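PDB 3LUB: putative creatinine amidohydrolase from Bacteroides fragilis, which probably hydrolyses carbon-nitrogen bonds of linear amides, as a two-zinc enzyme of the creatininase superfamily. Local coordinates for residues A30-N35 against S118-N123; L38-D43 against L84-H89; I45-I50 against A144-V149; D161-E166 against R207-A212. All blocks are in the same frame, centred on the assembly; numbering follows the deposited sequence.

Overall arrangement
All four contacts join parts of one creatininase-family chain built round a parallel sheet with strand order 66-68, 23-28, 113-118, 140-145. Contact 1 lies at the zinc pair, where loops following strands 23-28 and 113-118 meet. Contact 2, centred about 7 Å away, shares both zinc ions and a water with it and falls between its segments in sequence. Helix 42-62 links contact 2 to contact 3, whose centres are about 17 Å apart; contact 3 packs that helix beside the end of strand 140-145. Contact 4 comes last along the chain, about 11 Å from contact 1 between centres, and bears on the zinc site through His-163.

Contact 1. Residues A30-N35 against S118-N123; sequences ATEPHN and SGHGGN. With ZN (zinc ion), chain B; ZN (zinc ion), chain C; EDO (1,2-ethanediol), chain D.
The imidazole of His-120 carries the CB of Ala-30 on one face, 3.8 Å from His-120 CG, and the backbone N of Gly-122 over the centre of the opposite face; Asn-123 OD1 lies in plane at its edge. This sandwiched ring belongs to the two-zinc site of the creatininase fold, made where the loops after strands 23-28 and 113-118 come together. His-120 ND1 and Glu-32 OE1 bind the same zinc ion, at 2.3 and 2.2 Å respectively. The carboxylate and imidazole planes are 88° apart, so the two groups cross almost squarely. With CG anti to the backbone N (chi1 -172°) and an extended chain beyond it, Glu-32 reaches straight to the metal, while its OE2 is held by Gln-81. Asp-43 supplies a further ligand to this zinc, and His-120 NE2 bonds to Ala-76 O, which helps fix the ring's rotation. His-34 NE2 binds the second zinc ion, 2.2 Å away, and a water spans the two metals. At the edge of the His-34 ring, ND1 donates to Glu-32 O, 2.7 Å away, with the oxygen in the ring plane but the nitrogen well above the carbonyl plane. In the turn 120-123, His-120 O accepts from Asn-123 N on one face of its plane and from Ser-118 OG on the other, the latter at 3.0 Å.

Contact 2. Residues L38-D43 against L84-H89; sequences LPYLTD and LPFCIH. With ZN (zinc ion), chain C; ZN (zinc ion), chain B.
Tyr-40 and Phe-86 contribute most of the buried surface, with Pro-85 beside them, where the loop leading into helix 42-62 of the creatininase fold meets a type II turn, 84-87. Tyr-40 OH donates to Pro-85 O, 2.7 Å away. It meets the carbonyl at a C=O...O angle of 151°, tilted from its plane. That carbonyl oxygen sits at the phenol edge, also 3.1 Å from Tyr-40 CE2. The CE2 corner packs on Phe-86 CB at 3.8 Å. Phe-86 CG stands anti to its carbonyl carbon (chi1 -44°), which brings ring atom CD2 beside Tyr-40 OH, at the edge of the Phe-86 ring. One face of that ring takes Pro-85 CB, and rings of Tyr-21 and Phe-111 of the second subunit meet it as well, placing the contact at a subunit interface. Three residues beyond Tyr-40, the carboxylate of Asp-43 bridges the zinc pair, OD1 to one ion at 1.9 Å and OD2 to the other at 2.1 Å.

Contact 3. Residues I45-I50 against A144-V149; sequences ILPHDI and ANWFEV
Residues 45-50 form a helical stretch facing the end of strand 140-145, where the chain leaves the parallel sheet; the closest CA atoms, those of Pro-47 and Trp-146, are 6.2 Å apart. The helix is kinked at Pro-47, whose N has no bond to the preceding turn, while Asp-49 N and Ile-50 N keep helical bonds to Ile-45 O and Leu-46 O. Helix 42-62 here packs against the residue that follows strand 140-145 of the parallel sheet in the creatininase fold, and does so through one indole. Trp-146 CG lies between the backbone N and the carbonyl carbon (chi1 72°), which turns the ring toward the helix. Leu-46 and Ile-50, one turn apart, both approach the same indole face. Leu-46 sets CB above the pyrrole side and reaches Trp-146 CZ2 with CD1 at 3.6 Å. Ile-50 comes at about a right angle, its CD1 over the rim of the benzene ring, 3.2 Å from Trp-146 CE3. Pro-47 CD comes obliquely to the pyrrole side, 4.0 Å from Trp-146 CD1. The opposite face is backed by Phe-147 CB over its centre. Tyr-232 and Ile-236 of helix 226-249 also touch the indole, while Leu-46 packs on Val-171 and Met-172 of helix 166-175. On another side of the helix, His-48 ND1 donates to Asp-49 OD1 at 3.1 Å, nearly straight at 170° and in the imidazole plane.

Contact 4. Residues D161-E166 against R207-A212; sequences DDHAGE and RHWDKA
Trp-209 and His-163 form a T-shaped aromatic pair, and Arg-207 and Asp-162 a salt bridge beside it, joining the short helix 209-212 to the classic beta bulge at Asp-162 and His-163, which face Val-218. From CB, with CG anti to the backbone N, the Arg-207 chain runs extended to CD, which lies over one face of the Trp-209 indole. A bend at chi3 (-57°) then turns the guanidinium aside; Ala-212 CB lies in plane at its edge. At the tip NH2 reaches Asp-162 OD2 at 3.5 Å, a long salt bridge with carboxylate and guanidinium planes 40° apart. Trp-209 in turn directs the CZ2 edge of its indole to the face of His-163, with ring planes at 85°. The centroids of the His-163 ring and the six-membered ring of Trp-209 are 5.6 Å apart. Trp-209 NE1 is held by Ser-216 O. His-163 NE2 donates to Pro-33 O, and the ring touches Glu-32, so His-163 lies beside the zinc ligands and Trp-209 packs against it. Tyr-253 of the third subunit also packs on Arg-207. The meeting point of the two rings is Trp-209 CZ2, 3.9 Å from His-163 CD2 and 4.0 Å from His-163 CG.

Contact 1. Residues A30-N35 against S118-N123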
loop_
_atom_site.group_PDB
_atom_site.type_symbol
_atom_site.label_atom_id
_atom_site.label_comp_id
_atom_site.label_asym_id
_atom_site.label_seq_id
_atom_site.Cartn_x
_atom_site.Cartn_y
_atom_site.Cartn_z
ATOM N N ALA F 30 -15.190 16.392 -9.318
ATOM C CA ALA F 30 -15.719 15.054 -9.543
ATOM C C ALA F 30 -16.091 14.980 -11.016
ATOM O O ALA F 30 -16.299 16.020 -11.651
ATOM C CB ALA F 30 -16.979 14.783 -8.656
ATOM N N THR F 31 -16.168 13.749 -11.531
ATOM C CA THR F 31 -16.700 13.422 -12.849
ATOM C C THR F 31 -18.011 12.624 -12.586
ATOM O O THR F 31 -18.004 11.432 -12.226
ATOM C CB THR F 31 -15.633 12.661 -13.667
ATOM O OG1 THR F 31 -14.402 13.421 -13.653
ATOM C CG2 THR F 31 -16.081 12.365 -15.136
ATOM N N GLU F 32 -19.140 13.305 -12.757
ATOM C CA GLU F 32 -20.383 12.938 -12.092
ATOM C C GLU F 32 -21.578 13.508 -12.830
ATOM O O GLU F 32 -21.632 14.702 -13.067
ATOM C CB GLU F 32 -20.390 13.494 -10.663
ATOM C CG GLU F 32 -21.553 13.030 -9.796
ATOM C CD GLU F 32 -21.648 13.759 -8.474
ATOM O OE1 GLU F 32 -21.176 14.922 -8.415
ATOM O OE2 GLU F 32 -22.204 13.193 -7.502
ATOM N N PRO F 33 -22.551 12.655 -13.175
ATOM C CA PRO F 33 -23.785 13.163 -13.757
ATOM C C PRO F 33 -24.504 14.140 -12.783
ATOM O O PRO F 33 -24.524 13.904 -11.575
ATOM C CB PRO F 33 -24.627 11.909 -13.970
ATOM C CG PRO F 33 -23.703 10.749 -13.836
ATOM C CD PRO F 33 -22.555 11.195 -13.026
ATOM N N HIS F 34 -25.052 15.213 -13.351
ATOM C CA HIS F 34 -25.742 16.273 -12.635
ATOM C C HIS F 34 -27.124 16.497 -13.218
ATOM O O HIS F 34 -27.297 17.363 -14.066
ATOM C CB HIS F 34 -24.925 17.550 -12.751
ATOM C CG HIS F 34 -23.856 17.638 -11.715
ATOM N ND1 HIS F 34 -22.730 16.831 -11.730
ATOM C CD2 HIS F 34 -23.780 18.382 -10.590
ATOM C CE1 HIS F 34 -21.980 17.122 -10.682
ATOM N NE2 HIS F 34 -22.600 18.054 -9.970
ATOM N N ASN F 35 -28.103 15.711 -12.784
ATOM C CA ASN F 35 -29.397 15.692 -13.448
ATOM C C ASN F 35 -29.128 15.405 -14.938
ATOM O O ASN F 35 -28.109 14.832 -15.275
ATOM C CB ASN F 35 -30.085 17.035 -13.212
ATOM C CG ASN F 35 -31.589 17.004 -13.444
ATOM O OD1 ASN F 35 -32.050 16.584 -14.503
ATOM N ND2 ASN F 35 -32.353 17.507 -12.470
ATOM N N SER F 118 -13.249 22.562 -2.689
ATOM C CA SER F 118 -13.984 21.453 -3.244
ATOM C C SER F 118 -15.311 21.905 -3.855
ATOM O O SER F 118 -16.000 22.767 -3.345
ATOM C CB SER F 118 -14.229 20.346 -2.196
ATOM O OG SER F 118 -14.820 19.185 -2.804
ATOM N N GLY F 119 -15.671 21.248 -4.957
ATOM C CA GLY F 119 -16.963 21.411 -5.595
ATOM C C GLY F 119 -17.873 20.243 -5.343
ATOM O O GLY F 119 -19.011 20.275 -5.771
ATOM N N HIS F 120 -17.393 19.224 -4.638
ATOM C CA HIS F 120 -18.154 18.001 -4.445
ATOM C C HIS F 120 -18.250 17.632 -2.949
ATOM O O HIS F 120 -17.257 17.428 -2.287
ATOM C CB HIS F 120 -17.523 16.900 -5.296
ATOM C CG HIS F 120 -18.119 15.542 -5.103
ATOM N ND1 HIS F 120 -19.457 15.279 -5.291
ATOM C CD2 HIS F 120 -17.549 14.363 -4.746
ATOM C CE1 HIS F 120 -19.686 13.998 -5.052
ATOM N NE2 HIS F 120 -18.548 13.424 -4.705
ATOM N N GLY F 121 -19.465 17.576 -2.424
ATOM C CA GLY F 121 -19.683 17.291 -1.004
ATOM C C GLY F 121 -19.296 15.882 -0.551
ATOM O O GLY F 121 -19.092 15.654 0.628
ATOM N N GLY F 122 -19.174 14.955 -1.503
ATOM C CA GLY F 122 -18.656 13.608 -1.282
ATOM C C GLY F 122 -17.182 13.550 -0.963
ATOM O O GLY F 122 -16.742 12.570 -0.388
ATOM N N ASN F 123 -16.430 14.600 -1.315
ATOM C CA ASN F 123 -15.028 14.698 -0.945
ATOM C C ASN F 123 -14.848 15.146 0.517
ATOM O O ASN F 123 -15.512 16.060 0.996
ATOM C CB ASN F 123 -14.271 15.665 -1.870
ATOM C CG ASN F 123 -14.316 15.260 -3.335
ATOM O OD1 ASN F 123 -14.441 14.061 -3.673
ATOM N ND2 ASN F 123 -14.183 16.258 -4.227
HETATM ZN ZN ZN B . -20.956 16.342 -6.682
HETATM ZN ZN ZN C . -22.163 19.210 -8.182
HETATM C C1 EDO D . -11.470 11.617 -14.826
HETATM O O1 EDO D . -12.380 12.601 -15.334
HETATM C C2 EDO D . -10.311 11.490 -15.806
HETATM O O2 EDO D . -10.749 10.836 -17.013
HETATM O O HOH W 1 -22.670 18.105 -6.484
#

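Contact 2. Residues L38-D43 against L84-H89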
loop_
_atom_site.group_PDB
_atom_site.type_symbol
_atom_site.label_atom_id
_atom_site.label_comp_id
_atom_site.label_asym_id
_atom_site.label_seq_id
_atom_site.Cartn_x
_atom_site.Cartn_y
_atom_site.Cartn_z
ATOM N N LEU F 38 -26.815 19.473 -16.522
ATOM C CA LEU F 38 -25.545 20.107 -16.179
ATOM C C LEU F 38 -24.372 19.228 -16.610
ATOM O O LEU F 38 -24.513 18.007 -16.722
ATOM C CB LEU F 38 -25.472 20.390 -14.695
ATOM C CG LEU F 38 -26.278 21.580 -14.178
ATOM C CD1 LEU F 38 -26.423 21.411 -12.637
ATOM C CD2 LEU F 38 -25.617 22.886 -14.615
ATOM N N PRO F 39 -23.216 19.854 -16.824
ATOM C CA PRO F 39 -22.025 19.119 -17.202
ATOM C C PRO F 39 -21.528 18.109 -16.163
ATOM O O PRO F 39 -21.591 18.363 -14.934
ATOM C CB PRO F 39 -20.964 20.204 -17.414
ATOM C CG PRO F 39 -21.626 21.499 -17.210
ATOM C CD PRO F 39 -22.986 21.315 -16.735
ATOM N N TYR F 40 -21.003 16.995 -16.689
ATOM C CA TYR F 40 -20.257 15.989 -15.903
ATOM C C TYR F 40 -19.161 16.588 -15.049
ATOM O O TYR F 40 -18.871 16.073 -13.976
ATOM C CB TYR F 40 -19.625 14.916 -16.801
ATOM C CG TYR F 40 -20.554 13.781 -17.149
ATOM C CD1 TYR F 40 -21.462 13.899 -18.171
ATOM C CD2 TYR F 40 -20.500 12.568 -16.461
ATOM C CE1 TYR F 40 -22.311 12.833 -18.493
ATOM C CE2 TYR F 40 -21.343 11.521 -16.770
ATOM C CZ TYR F 40 -22.244 11.653 -17.780
ATOM O OH TYR F 40 -23.081 10.590 -18.123
ATOM N N LEU F 41 -18.568 17.686 -15.507
ATOM C CA LEU F 41 -17.488 18.356 -14.748
ATOM C C LEU F 41 -17.903 19.576 -13.953
ATOM O O LEU F 41 -17.057 20.333 -13.552
ATOM C CB LEU F 41 -16.342 18.722 -15.703
ATOM C CG LEU F 41 -15.530 17.553 -16.284
ATOM C CD1 LEU F 41 -14.389 18.097 -17.133
ATOM C CD2 LEU F 41 -14.922 16.727 -15.162
ATOM N N THR F 42 -19.194 19.747 -13.698
ATOM C CA THR F 42 -19.732 20.843 -12.839
ATOM C C THR F 42 -18.943 21.052 -11.557
ATOM O O THR F 42 -18.637 22.175 -11.197
ATOM C CB THR F 42 -21.237 20.595 -12.496
ATOM O OG1 THR F 42 -22.020 20.541 -13.710
ATOM C CG2 THR F 42 -21.813 21.660 -11.520
ATOM N N ASP F 43 -18.583 19.975 -10.868
ATOM C CA ASP F 43 -17.878 20.092 -9.574
ATOM C C ASP F 43 -16.431 20.518 -9.679
ATOM O O ASP F 43 -15.833 20.866 -8.678
ATOM C CB ASP F 43 -17.966 18.787 -8.770
ATOM C CG ASP F 43 -19.368 18.455 -8.350
ATOM O OD1 ASP F 43 -20.290 19.302 -8.515
ATOM O OD2 ASP F 43 -19.548 17.333 -7.839
ATOM N N LEU F 84 -23.700 4.718 -13.289
ATOM C CA LEU F 84 -24.119 5.711 -14.279
ATOM C C LEU F 84 -22.945 5.971 -15.231
ATOM O O LEU F 84 -21.814 6.143 -14.780
ATOM C CB LEU F 84 -24.592 7.008 -13.611
ATOM C CG LEU F 84 -25.842 6.995 -12.720
ATOM C CD1 LEU F 84 -25.968 8.324 -11.934
ATOM C CD2 LEU F 84 -27.162 6.672 -13.475
ATOM N N PRO F 85 -23.212 6.032 -16.543
ATOM C CA PRO F 85 -22.136 6.098 -17.510
ATOM C C PRO F 85 -21.218 7.300 -17.309
ATOM O O PRO F 85 -21.685 8.432 -17.160
ATOM C CB PRO F 85 -22.861 6.156 -18.860
ATOM C CG PRO F 85 -24.244 6.635 -18.541
ATOM C CD PRO F 85 -24.540 6.116 -17.187
ATOM N N PHE F 86 -19.918 6.999 -17.289
ATOM C CA PHE F 86 -18.822 7.951 -17.209
ATOM C C PHE F 86 -18.616 8.597 -15.840
ATOM O O PHE F 86 -17.793 9.475 -15.701
ATOM C CB PHE F 86 -18.945 9.016 -18.295
ATOM C CG PHE F 86 -19.296 8.459 -19.633
ATOM C CD1 PHE F 86 -18.498 7.494 -20.216
ATOM C CD2 PHE F 86 -20.451 8.862 -20.290
ATOM C CE1 PHE F 86 -18.830 6.962 -21.435
ATOM C CE2 PHE F 86 -20.776 8.339 -21.493
ATOM C CZ PHE F 86 -19.962 7.396 -22.081
ATOM N N CYS F 87 -19.345 8.137 -14.835
ATOM C CA CYS F 87 -19.113 8.578 -13.465
ATOM C C CYS F 87 -17.913 7.777 -12.937
ATOM O O CYS F 87 -17.871 6.550 -13.130
ATOM C CB CYS F 87 -20.360 8.331 -12.634
ATOM S SG CYS F 87 -20.169 8.730 -10.948
ATOM N N ILE F 88 -16.932 8.452 -12.341
ATOM C CA ILE F 88 -15.715 7.795 -11.896
ATOM C C ILE F 88 -15.574 7.882 -10.371
ATOM O O ILE F 88 -15.263 8.965 -9.841
ATOM C CB ILE F 88 -14.407 8.397 -12.552
ATOM C CG1 ILE F 88 -14.465 8.334 -14.095
ATOM C CG2 ILE F 88 -13.194 7.665 -12.039
ATOM C CD1 ILE F 88 -14.861 6.902 -14.724
ATOM N N HIS F 89 -15.764 6.755 -9.668
ATOM C CA HIS F 89 -15.560 6.746 -8.214
ATOM C C HIS F 89 -14.057 6.657 -7.949
ATOM O O HIS F 89 -13.355 5.794 -8.482
ATOM C CB HIS F 89 -16.347 5.623 -7.497
ATOM C CG HIS F 89 -15.983 5.480 -6.055
ATOM N ND1 HIS F 89 -16.278 6.445 -5.110
ATOM C CD2 HIS F 89 -15.297 4.512 -5.402
ATOM C CE1 HIS F 89 -15.788 6.077 -3.942
ATOM N NE2 HIS F 89 -15.162 4.924 -4.099
HETATM ZN ZN ZN C . -22.163 19.210 -8.182
HETATM ZN ZN ZN B . -20.956 16.342 -6.682
HETATM O O HOH W 1 -22.670 18.105 -6.484
#

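Contact 3. Residues I45-I50 against A144-V149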
loop_
_atom_site.group_PDB
_atom_site.type_symbol
_atom_site.label_atom_id
_atom_site.label_comp_id
_atom_site.label_asym_id
_atom_site.label_seq_id
_atom_site.Cartn_x
_atom_site.Cartn_y
_atom_site.Cartn_z
ATOM N N ILE F 45 -15.590 22.738 -12.559
ATOM C CA ILE F 45 -15.764 24.028 -13.205
ATOM C C ILE F 45 -16.109 25.130 -12.211
ATOM O O ILE F 45 -15.500 26.184 -12.244
ATOM C CB ILE F 45 -16.868 23.986 -14.274
ATOM C CG1 ILE F 45 -16.444 23.102 -15.458
ATOM C CG2 ILE F 45 -17.200 25.374 -14.746
ATOM C CD1 ILE F 45 -17.558 22.598 -16.365
ATOM N N LEU F 46 -17.085 24.888 -11.342
ATOM C CA LEU F 46 -17.562 25.912 -10.426
ATOM C C LEU F 46 -16.516 26.398 -9.429
ATOM O O LEU F 46 -16.297 27.612 -9.327
ATOM C CB LEU F 46 -18.825 25.447 -9.713
ATOM C CG LEU F 46 -20.014 25.312 -10.671
ATOM C CD1 LEU F 46 -21.353 25.169 -9.892
ATOM C CD2 LEU F 46 -20.028 26.501 -11.639
ATOM N N PRO F 47 -15.841 25.480 -8.696
ATOM C CA PRO F 47 -14.751 25.992 -7.825
ATOM C C PRO F 47 -13.575 26.627 -8.535
ATOM O O PRO F 47 -12.953 27.506 -7.996
ATOM C CB PRO F 47 -14.300 24.738 -7.059
ATOM C CG PRO F 47 -14.834 23.576 -7.810
ATOM C CD PRO F 47 -16.065 24.036 -8.488
ATOM N N HIS F 48 -13.249 26.156 -9.741
ATOM C CA HIS F 48 -12.185 26.788 -10.517
ATOM C C HIS F 48 -12.554 28.259 -10.803
ATOM O O HIS F 48 -11.779 29.176 -10.532
ATOM C CB HIS F 48 -11.946 26.059 -11.843
ATOM C CG HIS F 48 -10.955 26.758 -12.715
ATOM N ND1 HIS F 48 -11.321 27.678 -13.674
ATOM C CD2 HIS F 48 -9.604 26.723 -12.723
ATOM C CE1 HIS F 48 -10.239 28.151 -14.263
ATOM N NE2 HIS F 48 -9.183 27.600 -13.693
ATOM N N ASP F 49 -13.742 28.467 -11.357
ATOM C CA ASP F 49 -14.207 29.837 -11.699
ATOM C C ASP F 49 -14.345 30.762 -10.476
ATOM O O ASP F 49 -13.872 31.914 -10.496
ATOM C CB ASP F 49 -15.507 29.756 -12.496
ATOM C CG ASP F 49 -15.292 29.204 -13.903
ATOM O OD1 ASP F 49 -14.126 28.844 -14.244
ATOM O OD2 ASP F 49 -16.290 29.092 -14.658
ATOM N N ILE F 50 -14.919 30.257 -9.378
ATOM C CA ILE F 50 -14.957 31.015 -8.116
ATOM C C ILE F 50 -13.557 31.373 -7.614
ATOM O O ILE F 50 -13.285 32.522 -7.246
ATOM C CB ILE F 50 -15.738 30.259 -7.014
ATOM C CG1 ILE F 50 -17.227 30.168 -7.407
ATOM C CG2 ILE F 50 -15.530 30.913 -5.641
ATOM C CD1 ILE F 50 -18.001 29.148 -6.654
ATOM N N ALA F 144 -12.231 23.766 2.084
ATOM C CA ALA F 144 -13.611 24.298 2.105
ATOM C C ALA F 144 -14.372 23.762 0.927
ATOM O O ALA F 144 -13.781 23.569 -0.126
ATOM C CB ALA F 144 -13.598 25.811 2.005
ATOM N N ASN F 145 -15.679 23.546 1.097
ATOM C CA ASN F 145 -16.598 23.422 -0.032
ATOM C C ASN F 145 -17.001 24.855 -0.449
ATOM O O ASN F 145 -17.376 25.629 0.418
ATOM C CB ASN F 145 -17.845 22.617 0.388
ATOM C CG ASN F 145 -17.567 21.107 0.572
ATOM O OD1 ASN F 145 -17.093 20.426 -0.331
ATOM N ND2 ASN F 145 -17.921 20.583 1.738
ATOM N N TRP F 146 -16.944 25.220 -1.746
ATOM C CA TRP F 146 -17.331 26.580 -2.164
ATOM C C TRP F 146 -18.770 26.878 -1.728
ATOM O O TRP F 146 -19.093 27.975 -1.338
ATOM C CB TRP F 146 -17.121 26.828 -3.703
ATOM C CG TRP F 146 -18.095 26.113 -4.572
ATOM C CD1 TRP F 146 -17.948 24.869 -5.085
ATOM C CD2 TRP F 146 -19.414 26.556 -4.955
ATOM N NE1 TRP F 146 -19.055 24.520 -5.799
ATOM C CE2 TRP F 146 -19.978 25.537 -5.733
ATOM C CE3 TRP F 146 -20.152 27.721 -4.729
ATOM C CZ2 TRP F 146 -21.272 25.634 -6.279
ATOM C CZ3 TRP F 146 -21.401 27.837 -5.296
ATOM C CH2 TRP F 146 -21.958 26.796 -6.057
ATOM N N PHE F 147 -19.632 25.865 -1.748
ATOM C CA PHE F 147 -21.047 26.089 -1.542
ATOM C C PHE F 147 -21.430 26.129 -0.061
ATOM O O PHE F 147 -22.596 26.218 0.265
ATOM C CB PHE F 147 -21.856 25.055 -2.288
ATOM C CG PHE F 147 -21.460 23.653 -1.973
ATOM C CD1 PHE F 147 -21.946 23.021 -0.830
ATOM C CD2 PHE F 147 -20.581 22.965 -2.802
ATOM C CE1 PHE F 147 -21.555 21.729 -0.523
ATOM C CE2 PHE F 147 -20.204 21.688 -2.496
ATOM C CZ PHE F 147 -20.700 21.063 -1.357
ATOM N N GLU F 148 -20.437 26.082 0.823
ATOM C CA GLU F 148 -20.616 26.285 2.250
ATOM C C GLU F 148 -20.017 27.588 2.756
ATOM O O GLU F 148 -20.204 27.947 3.926
ATOM C CB GLU F 148 -19.990 25.119 3.017
ATOM C CG GLU F 148 -20.877 23.922 3.005
ATOM C CD GLU F 148 -20.210 22.669 3.536
ATOM O OE1 GLU F 148 -19.000 22.713 3.903
ATOM O OE2 GLU F 148 -20.913 21.626 3.526
ATOM N N VAL F 149 -19.336 28.327 1.894
ATOM C CA VAL F 149 -18.722 29.588 2.309
ATOM C C VAL F 149 -19.836 30.582 2.692
ATOM O O VAL F 149 -19.717 31.313 3.689
ATOM C CB VAL F 149 -17.741 30.103 1.223
ATOM C CG1 VAL F 149 -17.272 31.554 1.483
ATOM C CG2 VAL F 149 -16.531 29.104 1.106
#

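Contact 4. Residues D161-E166 against R207-A212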
loop_
_atom_site.group_PDB
_atom_site.type_symbol
_atom_site.label_atom_id
_atom_site.label_comp_id
_atom_site.label_asym_id
_atom_site.label_seq_id
_atom_site.Cartn_x
_atom_site.Cartn_y
_atom_site.Cartn_z
ATOM N N ASP F 161 -32.280 21.040 -2.457
ATOM C CA ASP F 161 -31.266 21.549 -3.369
ATOM C C ASP F 161 -29.917 20.994 -2.933
ATOM O O ASP F 161 -29.096 21.734 -2.398
ATOM C CB ASP F 161 -31.292 23.097 -3.340
ATOM C CG ASP F 161 -30.338 23.759 -4.355
ATOM O OD1 ASP F 161 -29.695 23.071 -5.181
ATOM O OD2 ASP F 161 -30.213 25.006 -4.284
ATOM N N ASP F 162 -29.721 19.684 -3.146
ATOM C CA ASP F 162 -28.484 19.002 -2.746
ATOM C C ASP F 162 -27.538 18.714 -3.920
ATOM O O ASP F 162 -26.334 18.745 -3.739
ATOM C CB ASP F 162 -28.785 17.672 -2.028
ATOM C CG ASP F 162 -29.501 17.857 -0.694
ATOM O OD1 ASP F 162 -29.226 18.860 0.015
ATOM O OD2 ASP F 162 -30.342 16.984 -0.353
ATOM N N HIS F 163 -28.063 18.410 -5.104
ATOM C CA HIS F 163 -27.201 18.017 -6.216
ATOM C C HIS F 163 -27.818 18.404 -7.555
ATOM O O HIS F 163 -28.902 17.938 -7.887
ATOM C CB HIS F 163 -26.934 16.516 -6.154
ATOM C CG HIS F 163 -26.089 16.020 -7.274
ATOM N ND1 HIS F 163 -24.753 16.334 -7.388
ATOM C CD2 HIS F 163 -26.387 15.246 -8.340
ATOM C CE1 HIS F 163 -24.267 15.772 -8.476
ATOM N NE2 HIS F 163 -25.230 15.102 -9.070
ATOM N N ALA F 164 -27.117 19.241 -8.326
ATOM C CA ALA F 164 -27.591 19.648 -9.658
ATOM C C ALA F 164 -28.938 20.393 -9.550
ATOM O O ALA F 164 -29.771 20.315 -10.440
ATOM C CB ALA F 164 -27.748 18.428 -10.584
ATOM N N GLY F 165 -29.130 21.095 -8.450
ATOM C CA GLY F 165 -30.398 21.722 -8.128
ATOM C C GLY F 165 -30.364 23.157 -8.549
ATOM O O GLY F 165 -29.663 23.506 -9.490
ATOM N N GLU F 166 -31.105 24.000 -7.840
ATOM C CA GLU F 166 -31.290 25.370 -8.268
ATOM C C GLU F 166 -30.025 26.149 -8.156
ATOM O O GLU F 166 -29.700 26.904 -9.049
ATOM C CB GLU F 166 -32.423 26.057 -7.484
ATOM C CG GLU F 166 -32.897 27.383 -8.122
ATOM C CD GLU F 166 -34.016 28.053 -7.330
ATOM O OE1 GLU F 166 -34.961 27.348 -6.940
ATOM O OE2 GLU F 166 -33.928 29.270 -7.101
ATOM N N ARG F 207 -26.596 8.144 0.671
ATOM C CA ARG F 207 -27.730 7.997 -0.228
ATOM C C ARG F 207 -27.361 7.012 -1.337
ATOM O O ARG F 207 -26.271 7.088 -1.908
ATOM C CB ARG F 207 -28.032 9.379 -0.841
ATOM C CG ARG F 207 -29.198 9.426 -1.824
ATOM C CD ARG F 207 -29.328 10.789 -2.551
ATOM N NE ARG F 207 -29.480 11.962 -1.671
ATOM C CZ ARG F 207 -30.635 12.413 -1.164
ATOM N NH1 ARG F 207 -31.799 11.791 -1.377
ATOM N NH2 ARG F 207 -30.628 13.503 -0.405
ATOM N N HIS F 208 -28.276 6.091 -1.650
ATOM C CA HIS F 208 -28.130 5.230 -2.815
ATOM C C HIS F 208 -28.826 5.886 -4.004
ATOM O O HIS F 208 -30.046 6.071 -4.001
ATOM C CB HIS F 208 -28.691 3.849 -2.529
ATOM C CG HIS F 208 -27.921 3.101 -1.488
ATOM N ND1 HIS F 208 -27.773 1.735 -1.512
ATOM C CD2 HIS F 208 -27.220 3.536 -0.411
ATOM C CE1 HIS F 208 -27.012 1.358 -0.494
ATOM N NE2 HIS F 208 -26.670 2.432 0.195
ATOM N N TRP F 209 -28.032 6.265 -5.001
ATOM C CA TRP F 209 -28.514 7.036 -6.135
ATOM C C TRP F 209 -29.552 6.274 -6.949
ATOM O O TRP F 209 -30.542 6.853 -7.407
ATOM C CB TRP F 209 -27.346 7.476 -7.014
ATOM C CG TRP F 209 -27.231 8.936 -7.082
ATOM C CD1 TRP F 209 -27.594 9.722 -8.127
ATOM C CD2 TRP F 209 -26.765 9.813 -6.064
ATOM N NE1 TRP F 209 -27.356 11.033 -7.847
ATOM C CE2 TRP F 209 -26.872 11.133 -6.576
ATOM C CE3 TRP F 209 -26.282 9.628 -4.772
ATOM C CZ2 TRP F 209 -26.500 12.254 -5.851
ATOM C CZ3 TRP F 209 -25.909 10.748 -4.039
ATOM C CH2 TRP F 209 -26.020 12.049 -4.587
ATOM N N ASP F 210 -29.343 4.959 -7.069
ATOM C CA ASP F 210 -30.280 4.080 -7.789
ATOM C C ASP F 210 -31.670 3.987 -7.147
ATOM O O ASP F 210 -32.672 3.853 -7.839
ATOM C CB ASP F 210 -29.686 2.682 -7.987
ATOM C CG ASP F 210 -29.423 1.964 -6.684
ATOM O OD1 ASP F 210 -28.755 2.547 -5.811
ATOM O OD2 ASP F 210 -29.902 0.812 -6.552
ATOM N N LYS F 211 -31.729 4.094 -5.830
ATOM C CA LYS F 211 -32.994 4.018 -5.115
ATOM C C LYS F 211 -33.603 5.390 -4.915
ATOM O O LYS F 211 -34.818 5.513 -4.893
ATOM C CB LYS F 211 -32.792 3.383 -3.747
ATOM C CG LYS F 211 -32.087 2.051 -3.773
ATOM C CD LYS F 211 -32.897 0.961 -4.413
ATOM C CE LYS F 211 -32.149 -0.372 -4.314
ATOM N NZ LYS F 211 -31.405 -0.524 -3.007
ATOM N N ALA F 212 -32.748 6.405 -4.752
ATOM C CA ALA F 212 -33.146 7.736 -4.263
ATOM C C ALA F 212 -33.474 8.757 -5.345
ATOM O O ALA F 212 -34.077 9.766 -5.020
ATOM C CB ALA F 212 -32.032 8.355 -3.345
#